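Local coordinates for protein 3-dehydroquinate dehydratase (PDB 2UYG) that probably catalyses the trans-dehydration of 3-dehydroquinate to 3-dehydroshikimate through an enolate intermediate, the third step of the chorismate pathway, at residues 1-6 with 65-70; 57-62 with 86-91; 71-76 with 98-103. All coordinates share one frame; numbering follows the deposited sequence.

Contact 1. Residues 1-6 with 65-70; sequences MVLILN and EGFLAI
F67 lies against the start of strand 2-6 and meets M1, V2 and L3. F67 CB is 3.9 Å from M1 O. With CG anti to its own carbonyl carbon (chi1 -67°), the ring is carried alongside the backbone of the first strand. There F67 CD1 sits 3.7 Å from L3 N, and F67 CE1 reaches M1 CG at 3.6 Å. CD2, CE2 and CZ run under L3. The CG of L3 stands over the centre of the F67 ring, 3.8 Å from its centroid, in a CH-pi contact. The sulfur of M1 is farther off and oblique, a loose Met-aromatic contact. Cut back to an alanine, this position would probably leave L3 CG and M1 CG without the surface they rest on and open a gap beside the strand. Two backbone bonds join the segments: L68 N to M1 O at 2.7 Å, nearly straight, and L3 N to A69 O at 3.1 Å. Farther along, L5 CD1 touches I70 CG2 at 4.0 Å, on the same side of the sheet as L3. A62 and helix 52-61 pack on that side. L3 and I70 pair in parallel, as neighbouring strands do in the central sheet of this flavodoxin-like alpha/beta fold.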
loop_
_atom_site.group_PDB
_atom_site.type_symbol
_atom_site.label_atom_id
_atom_site.label_comp_id
_atom_site.label_asym_id
_atom_site.label_seq_id
_atom_site.Cartn_x
_atom_site.Cartn_y
_atom_site.Cartn_z
ATOM N N MET A 1 4.685 -30.576 33.682
ATOM C CA MET A 1 4.170 -29.342 34.206
ATOM C C MET A 1 4.076 -28.279 33.087
ATOM O O MET A 1 4.940 -28.285 32.168
ATOM C CB MET A 1 5.178 -28.907 35.226
ATOM C CG MET A 1 4.660 -27.902 36.227
ATOM S SD MET A 1 5.444 -28.340 37.833
ATOM C CE MET A 1 3.921 -29.370 38.533
ATOM N N VAL A 2 3.088 -27.371 33.181
ATOM C CA VAL A 2 2.919 -26.317 32.158
ATOM C C VAL A 2 2.904 -24.894 32.725
ATOM O O VAL A 2 2.263 -24.664 33.679
ATOM C CB VAL A 2 1.769 -26.599 31.196
ATOM C CG1 VAL A 2 0.876 -27.547 31.765
ATOM C CG2 VAL A 2 0.943 -25.363 30.852
ATOM N N LEU A 3 3.568 -23.963 32.037
ATOM C CA LEU A 3 3.662 -22.576 32.441
ATOM C C LEU A 3 2.700 -21.775 31.575
ATOM O O LEU A 3 2.779 -21.883 30.357
ATOM C CB LEU A 3 5.105 -22.020 32.189
ATOM C CG LEU A 3 5.958 -21.090 33.064
ATOM C CD1 LEU A 3 7.001 -20.204 32.259
ATOM C CD2 LEU A 3 5.351 -20.254 34.191
ATOM N N ILE A 4 1.896 -20.943 32.219
ATOM C CA ILE A 4 0.874 -20.090 31.631
ATOM C C ILE A 4 1.356 -18.663 31.878
ATOM O O ILE A 4 1.517 -18.303 32.986
ATOM C CB ILE A 4 -0.519 -20.264 32.316
ATOM C CG1 ILE A 4 -0.949 -21.732 32.253
ATOM C CG2 ILE A 4 -1.582 -19.390 31.668
ATOM C CD1 ILE A 4 -2.303 -21.961 32.845
ATOM N N LEU A 5 1.672 -17.919 30.830
ATOM C CA LEU A 5 2.308 -16.603 30.932
ATOM C C LEU A 5 1.444 -15.635 30.270
ATOM O O LEU A 5 1.006 -15.920 29.159
ATOM C CB LEU A 5 3.625 -16.544 30.190
ATOM C CG LEU A 5 4.619 -17.571 30.658
ATOM C CD1 LEU A 5 5.933 -17.490 29.860
ATOM C CD2 LEU A 5 4.834 -17.453 32.110
ATOM N N ASN A 6 1.312 -14.454 30.897
ATOM C CA ASN A 6 0.407 -13.404 30.527
ATOM C C ASN A 6 1.131 -12.060 30.496
ATOM O O ASN A 6 1.869 -11.758 31.408
ATOM C CB ASN A 6 -0.720 -13.314 31.524
ATOM C CG ASN A 6 -1.471 -14.571 31.645
ATOM O OD1 ASN A 6 -1.249 -15.346 32.599
ATOM N ND2 ASN A 6 -2.420 -14.798 30.711
ATOM N N GLU A 65 13.583 -24.657 34.094
ATOM C CA GLU A 65 12.780 -24.906 35.287
ATOM C C GLU A 65 12.031 -26.208 35.283
ATOM O O GLU A 65 11.339 -26.470 36.239
ATOM C CB GLU A 65 11.779 -23.782 35.492
ATOM C CG GLU A 65 12.382 -22.570 36.208
ATOM C CD GLU A 65 11.760 -21.208 35.855
ATOM O OE1 GLU A 65 10.642 -20.889 36.211
ATOM O OE2 GLU A 65 12.447 -20.402 35.208
ATOM N N GLY A 66 12.116 -27.029 34.222
ATOM C CA GLY A 66 11.358 -28.281 34.176
ATOM C C GLY A 66 9.971 -28.311 33.521
ATOM O O GLY A 66 9.367 -29.379 33.402
ATOM N N PHE A 67 9.443 -27.155 33.102
ATOM C CA PHE A 67 8.176 -27.111 32.343
ATOM C C PHE A 67 8.248 -27.844 31.007
ATOM O O PHE A 67 9.304 -27.918 30.405
ATOM C CB PHE A 67 7.794 -25.645 32.121
ATOM C CG PHE A 67 7.449 -24.948 33.390
ATOM C CD1 PHE A 67 6.324 -25.317 34.080
ATOM C CD2 PHE A 67 8.328 -24.039 33.961
ATOM C CE1 PHE A 67 6.000 -24.718 35.268
ATOM C CE2 PHE A 67 8.051 -23.436 35.152
ATOM C CZ PHE A 67 6.890 -23.767 35.811
ATOM N N LEU A 68 7.141 -28.424 30.579
ATOM C CA LEU A 68 7.038 -29.209 29.319
ATOM C C LEU A 68 6.362 -28.486 28.160
ATOM O O LEU A 68 6.481 -28.891 27.034
ATOM C CB LEU A 68 6.322 -30.508 29.628
ATOM C CG LEU A 68 5.350 -31.478 28.876
ATOM C CD1 LEU A 68 5.125 -32.592 30.032
ATOM C CD2 LEU A 68 3.881 -31.051 28.216
ATOM N N ALA A 69 5.748 -27.355 28.450
ATOM C CA ALA A 69 4.919 -26.593 27.514
ATOM C C ALA A 69 4.564 -25.218 28.140
ATOM O O ALA A 69 4.497 -25.104 29.360
ATOM C CB ALA A 69 3.578 -27.408 27.194
ATOM N N ILE A 70 4.349 -24.215 27.306
ATOM C CA ILE A 70 3.954 -22.868 27.739
ATOM C C ILE A 70 2.684 -22.477 27.053
ATOM O O ILE A 70 2.520 -22.737 25.877
ATOM C CB ILE A 70 5.038 -21.845 27.334
ATOM C CG1 ILE A 70 6.378 -22.103 28.072
ATOM C CG2 ILE A 70 4.582 -20.433 27.593
ATOM C CD1 ILE A 70 7.531 -21.657 27.234
#

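Contact 2. Residues 57-62 with 86-91; sequences EWVQQA and DAIRAQ
Q91 OE1 is gripped from two sources: it accepts from the backbone N of L93, and a water lies 2.8 Å from it. The same water is 3.0 Å from V59 O and can link Q91 OE1 to helix 52-61, though it has more acceptors in reach than protons to give. At the other end of the amide, Q91 NE2 donates to I88 O at 2.8 Å. That carbonyl is met on a lone pair, and it lies close to the plane of the Q91 amide. Both ends of the amide are therefore held, which fixes its rotation. The torsions explain the fold of this side chain. CG sits between the backbone N and the carbonyl carbon (chi1 63°), and a further bend at chi2 turns the amide back over the end of helix 82-89.

The two helices flank strand 69-73 in the chain and pack side by side on one face of the parallel sheet, an alpha/beta layer of the flavodoxin-like kind. V59 makes the main apolar link between them. V59 CG2 touches A87 CB at 3.7 Å and lies 4.4 Å from I88 CG2. Q91 CG packs on V59 O at 3.7 Å. The small CB of A87 probably lets the helix backbones come close, with Q60 CA and A87 CA 5.9 Å apart. Q60 CG approaches A87 CB at 4.3 Å. The Q60 amide is held by N9 and N11 of a neighbouring subunit. D86, predicted to bind substrate, forms a salt bridge with R110 of that same subunit.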
loop_
_atom_site.group_PDB
_atom_site.type_symbol
_atom_site.label_atom_id
_atom_site.label_comp_id
_atom_site.label_asym_id
_atom_site.label_seq_id
_atom_site.Cartn_x
_atom_site.Cartn_y
_atom_site.Cartn_z
ATOM N N GLU A 57 12.100 -13.415 29.339
ATOM C CA GLU A 57 12.943 -14.207 30.205
ATOM C C GLU A 57 12.190 -15.449 30.658
ATOM O O GLU A 57 12.734 -16.516 30.552
ATOM C CB GLU A 57 13.515 -13.391 31.370
ATOM C CG GLU A 57 14.582 -12.490 30.831
ATOM C CD GLU A 57 15.372 -11.672 31.815
ATOM O OE1 GLU A 57 14.877 -11.323 32.884
ATOM O OE2 GLU A 57 16.503 -11.310 31.419
ATOM N N TRP A 58 10.929 -15.313 31.063
ATOM C CA TRP A 58 10.140 -16.475 31.448
ATOM C C TRP A 58 9.949 -17.461 30.287
ATOM O O TRP A 58 9.987 -18.712 30.481
ATOM C CB TRP A 58 8.797 -16.032 31.946
ATOM C CG TRP A 58 8.758 -15.381 33.265
ATOM C CD1 TRP A 58 9.632 -15.628 34.366
ATOM C CD2 TRP A 58 7.703 -14.555 33.786
ATOM N NE1 TRP A 58 9.194 -14.923 35.460
ATOM C CE2 TRP A 58 8.021 -14.264 35.150
ATOM C CE3 TRP A 58 6.531 -13.942 33.199
ATOM C CZ2 TRP A 58 7.266 -13.335 35.935
ATOM C CZ3 TRP A 58 5.751 -13.091 33.963
ATOM C CH2 TRP A 58 6.084 -12.811 35.343
ATOM N N VAL A 59 9.717 -17.002 29.064
ATOM C CA VAL A 59 9.642 -18.034 28.054
ATOM C C VAL A 59 10.998 -18.669 27.898
ATOM O O VAL A 59 11.094 -19.910 27.858
ATOM C CB VAL A 59 8.851 -17.712 26.674
ATOM C CG1 VAL A 59 7.815 -16.645 26.778
ATOM C CG2 VAL A 59 9.742 -17.667 25.542
ATOM N N GLN A 60 12.059 -17.858 27.965
ATOM C CA GLN A 60 13.411 -18.385 27.688
ATOM C C GLN A 60 13.825 -19.470 28.683
ATOM O O GLN A 60 14.371 -20.548 28.273
ATOM C CB GLN A 60 14.469 -17.270 27.719
ATOM C CG GLN A 60 14.566 -16.344 26.547
ATOM C CD GLN A 60 15.542 -15.163 26.814
ATOM O OE1 GLN A 60 16.079 -15.012 27.902
ATOM N NE2 GLN A 60 15.729 -14.348 25.847
ATOM N N GLN A 61 13.612 -19.199 29.966
ATOM C CA GLN A 61 14.195 -20.031 31.070
ATOM C C GLN A 61 13.179 -21.205 31.331
ATOM O O GLN A 61 13.496 -22.116 32.035
ATOM C CB GLN A 61 14.430 -19.130 32.372
ATOM C CG GLN A 61 15.722 -19.312 33.434
ATOM C CD GLN A 61 16.983 -18.323 33.115
ATOM O OE1 GLN A 61 17.705 -18.513 32.113
ATOM N NE2 GLN A 61 17.178 -17.277 33.941
ATOM N N ALA A 62 11.954 -21.192 30.799
ATOM C CA ALA A 62 10.942 -22.192 31.184
ATOM C C ALA A 62 11.354 -23.698 31.156
ATOM O O ALA A 62 11.053 -24.466 32.100
ATOM C CB ALA A 62 9.662 -22.001 30.427
ATOM N N ASP A 86 11.133 -14.058 18.960
ATOM C CA ASP A 86 12.449 -14.678 18.879
ATOM C C ASP A 86 12.680 -15.524 20.162
ATOM O O ASP A 86 13.323 -16.558 20.120
ATOM C CB ASP A 86 13.552 -13.621 18.702
ATOM C CG ASP A 86 13.855 -13.304 17.269
ATOM O OD1 ASP A 86 13.281 -13.966 16.379
ATOM O OD2 ASP A 86 14.677 -12.374 16.880
ATOM N N ALA A 87 12.149 -15.052 21.283
ATOM C CA ALA A 87 12.257 -15.775 22.548
ATOM C C ALA A 87 11.614 -17.129 22.372
ATOM O O ALA A 87 12.226 -18.110 22.739
ATOM C CB ALA A 87 11.595 -15.067 23.641
ATOM N N ILE A 88 10.396 -17.178 21.775
ATOM C CA ILE A 88 9.755 -18.462 21.679
ATOM C C ILE A 88 10.489 -19.443 20.763
ATOM O O ILE A 88 10.511 -20.663 21.044
ATOM C CB ILE A 88 8.185 -18.440 21.453
ATOM C CG1 ILE A 88 7.805 -19.053 20.167
ATOM C CG2 ILE A 88 7.389 -17.143 21.861
ATOM C CD1 ILE A 88 7.074 -20.243 20.431
ATOM N N ARG A 89 11.096 -18.900 19.702
ATOM C CA ARG A 89 11.852 -19.692 18.735
ATOM C C ARG A 89 13.162 -20.189 19.346
ATOM O O ARG A 89 13.685 -21.213 18.921
ATOM C CB ARG A 89 12.195 -18.899 17.449
ATOM C CG ARG A 89 11.091 -18.867 16.324
ATOM C CD ARG A 89 11.287 -19.973 15.250
ATOM N NE ARG A 89 10.644 -21.310 15.540
ATOM C CZ ARG A 89 11.250 -22.412 16.093
ATOM N NH1 ARG A 89 10.539 -23.543 16.280
ATOM N NH2 ARG A 89 12.535 -22.390 16.499
ATOM N N ALA A 90 13.672 -19.492 20.368
ATOM C CA ALA A 90 15.015 -19.746 20.857
ATOM C C ALA A 90 15.028 -20.807 21.892
ATOM O O ALA A 90 16.083 -21.027 22.412
ATOM C CB ALA A 90 15.626 -18.492 21.431
ATOM N N GLN A 91 13.868 -21.433 22.190
ATOM C CA GLN A 91 13.676 -22.417 23.251
ATOM C C GLN A 91 12.849 -23.628 22.781
ATOM O O GLN A 91 12.126 -23.553 21.803
ATOM C CB GLN A 91 13.064 -21.736 24.497
ATOM C CG GLN A 91 11.668 -21.096 24.453
ATOM C CD GLN A 91 10.624 -22.130 24.401
ATOM O OE1 GLN A 91 10.591 -22.984 25.286
ATOM N NE2 GLN A 91 9.826 -22.164 23.295
HETATM O O HOH W 1 11.854 -22.759 27.744
#

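Contact 3. Residues 71-76 with 98-103; sequences VLNPGA and VHLTNL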
loop_
_atom_site.group_PDB
_atom_site.type_symbol
_atom_site.label_atom_id
_atom_site.label_comp_id
_atom_site.label_asym_id
_atom_site.label_seq_id
_atom_site.Cartn_x
_atom_site.Cartn_y
_atom_site.Cartn_z
ATOM N N VAL A 71 1.778 -21.842 27.802
ATOM C CA VAL A 71 0.573 -21.276 27.259
ATOM C C VAL A 71 0.785 -19.777 27.421
ATOM O O VAL A 71 1.008 -19.352 28.549
ATOM C CB VAL A 71 -0.649 -21.803 28.050
ATOM C CG1 VAL A 71 -1.892 -21.109 27.662
ATOM C CG2 VAL A 71 -0.791 -23.322 27.881
ATOM N N LEU A 72 0.577 -18.996 26.339
ATOM C CA LEU A 72 1.049 -17.659 26.240
ATOM C C LEU A 72 0.048 -16.713 25.659
ATOM O O LEU A 72 -0.375 -16.886 24.535
ATOM C CB LEU A 72 2.301 -17.670 25.319
ATOM C CG LEU A 72 2.907 -16.327 24.996
ATOM C CD1 LEU A 72 3.405 -15.783 26.292
ATOM C CD2 LEU A 72 4.151 -16.475 24.007
ATOM N N ASN A 73 -0.293 -15.678 26.425
ATOM C CA ASN A 73 -1.186 -14.622 26.043
ATOM C C ASN A 73 -0.329 -13.363 26.179
ATOM O O ASN A 73 -0.197 -12.807 27.326
ATOM C CB ASN A 73 -2.418 -14.509 26.957
ATOM C CG ASN A 73 -3.355 -13.365 26.516
ATOM O OD1 ASN A 73 -2.963 -12.552 25.708
ATOM N ND2 ASN A 73 -4.599 -13.368 26.976
ATOM N N PRO A 74 0.267 -12.894 25.107
ATOM C CA PRO A 74 1.124 -11.711 25.263
ATOM C C PRO A 74 0.359 -10.391 25.484
ATOM O O PRO A 74 0.999 -9.355 25.625
ATOM C CB PRO A 74 1.927 -11.710 23.984
ATOM C CG PRO A 74 1.637 -13.175 23.282
ATOM C CD PRO A 74 0.330 -13.496 23.767
ATOM N N GLY A 75 -0.992 -10.385 25.453
ATOM C CA GLY A 75 -1.672 -9.082 25.602
ATOM C C GLY A 75 -1.349 -8.249 24.330
ATOM O O GLY A 75 -1.029 -8.847 23.303
ATOM N N ALA A 76 -1.289 -6.919 24.393
ATOM C CA ALA A 76 -1.015 -6.131 23.187
ATOM C C ALA A 76 0.380 -6.394 22.459
ATOM O O ALA A 76 0.540 -5.997 21.258
ATOM C CB ALA A 76 -1.134 -4.733 23.472
ATOM N N VAL A 98 -2.818 -17.948 23.317
ATOM C CA VAL A 98 -4.210 -17.850 23.749
ATOM C C VAL A 98 -4.629 -16.404 23.850
ATOM O O VAL A 98 -3.830 -15.524 24.238
ATOM C CB VAL A 98 -4.200 -18.656 25.114
ATOM C CG1 VAL A 98 -5.147 -18.247 26.048
ATOM C CG2 VAL A 98 -4.341 -20.156 24.779
ATOM N N HIS A 99 -5.893 -16.097 23.509
ATOM C CA HIS A 99 -6.453 -14.733 23.782
ATOM C C HIS A 99 -7.891 -14.905 24.209
ATOM O O HIS A 99 -8.569 -15.742 23.639
ATOM C CB HIS A 99 -6.461 -13.829 22.552
ATOM C CG HIS A 99 -5.167 -13.787 21.843
ATOM N ND1 HIS A 99 -4.190 -12.850 22.132
ATOM C CD2 HIS A 99 -4.632 -14.619 20.917
ATOM C CE1 HIS A 99 -3.148 -13.077 21.358
ATOM N NE2 HIS A 99 -3.381 -14.149 20.617
ATOM N N LEU A 100 -8.335 -14.097 25.153
ATOM C CA LEU A 100 -9.673 -14.099 25.647
ATOM C C LEU A 100 -10.677 -13.722 24.580
ATOM O O LEU A 100 -11.729 -14.331 24.504
ATOM C CB LEU A 100 -9.815 -13.053 26.741
ATOM C CG LEU A 100 -8.921 -13.366 27.960
ATOM C CD1 LEU A 100 -8.563 -12.035 28.577
ATOM C CD2 LEU A 100 -9.633 -14.282 28.903
ATOM N N THR A 101 -10.327 -12.690 23.812
ATOM C CA THR A 101 -11.220 -12.082 22.842
ATOM C C THR A 101 -10.851 -12.523 21.485
ATOM O O THR A 101 -9.765 -13.041 21.264
ATOM C CB THR A 101 -11.134 -10.499 22.810
ATOM O OG1 THR A 101 -9.804 -10.049 22.469
ATOM C CG2 THR A 101 -11.455 -9.893 24.123
ATOM N N ASN A 102 -11.774 -12.295 20.557
ATOM C CA ASN A 102 -11.599 -12.650 19.169
ATOM C C ASN A 102 -10.895 -11.477 18.514
ATOM O O ASN A 102 -11.513 -10.402 18.284
ATOM C CB ASN A 102 -12.966 -12.851 18.494
ATOM C CG ASN A 102 -12.836 -13.263 17.031
ATOM O OD1 ASN A 102 -11.768 -13.120 16.418
ATOM N ND2 ASN A 102 -13.909 -13.788 16.474
ATOM N N LEU A 103 -9.628 -11.681 18.200
ATOM C CA LEU A 103 -8.777 -10.635 17.632
ATOM C C LEU A 103 -9.285 -10.034 16.292
ATOM O O LEU A 103 -8.916 -8.919 15.930
ATOM C CB LEU A 103 -7.398 -11.196 17.413
ATOM C CG LEU A 103 -6.745 -11.601 18.759
ATOM C CD1 LEU A 103 -5.325 -11.983 18.473
ATOM C CD2 LEU A 103 -6.898 -10.532 19.848
#
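One backbone hydrogen bond joins the segments: V98 N donates to L72 O at 2.9 Å. N73 CA makes a longer CA-H...O contact with V98 O, at 3.3 Å.

The apolar contact lies one residue earlier on strand 69-73. V71 CG1 meets V98 CG2 at 3.9 Å, the two side chains crossing at a slant. Helix 129-140 packs on both, through L138 on V71 and A134 on V98.

These strands are joined by helix 82-89 in a beta-alpha-beta unit. Their C-terminal ends carry predicted active-site residues, as is usual for parallel alpha/beta sheets. N73 is predicted to bind substrate and H99 to be the proton donor.

Polar side chains take over at these ends. N73 CG is anti to the backbone N (chi1 -180°), which swings the amide across to strand 95-99. There N73 CG lies 3.2 Å from V98 O. This is packing against the carbonyl and not a hydrogen bond, since N73 OD1 and V98 O are both acceptors. N73 OD1 turns back to its own segment and accepts from G75 N at 2.9 Å. This closes an Asx turn that shapes the chain just beyond the strand. N73 ND2 is hydrogen-bonded to the hydroxyl of Y131, so both ends of the amide are held.

The H99 ring comes in at a steep angle to that amide, their planes 71° apart, with H99 ND1 3.8 Å from N73 OD1. P74 CD approaches the same ring obliquely. L103 CD1 lies over the centre of one ring face. H99 NE2 is hydrogen-bonded to E97 OE1, which helps fix how the ring is turned. A bound glycerol, probably from the crystallisation liquor, sits beside H99 and may mark the pocket.

Overall arrangement
Contacts 1 and 3 lie in one parallel sheet and share strand 69-73. Contact 1 pairs that strand with 2-6, contact 3 with 95-99, and their centres are about 16 Å apart. Contact 2 joins helices 52-61 and 82-89, which precede and follow the shared strand. Its centre is about 11 Å from that of contact 1 and about 17 Å from that of contact 3. L5 and V59 link contacts 1 and 2; I88 and L72 link contacts 2 and 3. Along the chain, both segments of contact 1 come before those of contact 3, while contact 2 alternates with each. The predicted active-site residues N73 and H99 lie in contact 3, at the C-terminal ends of strands, while D86 in contact 2 meets another subunit of the dodecamer.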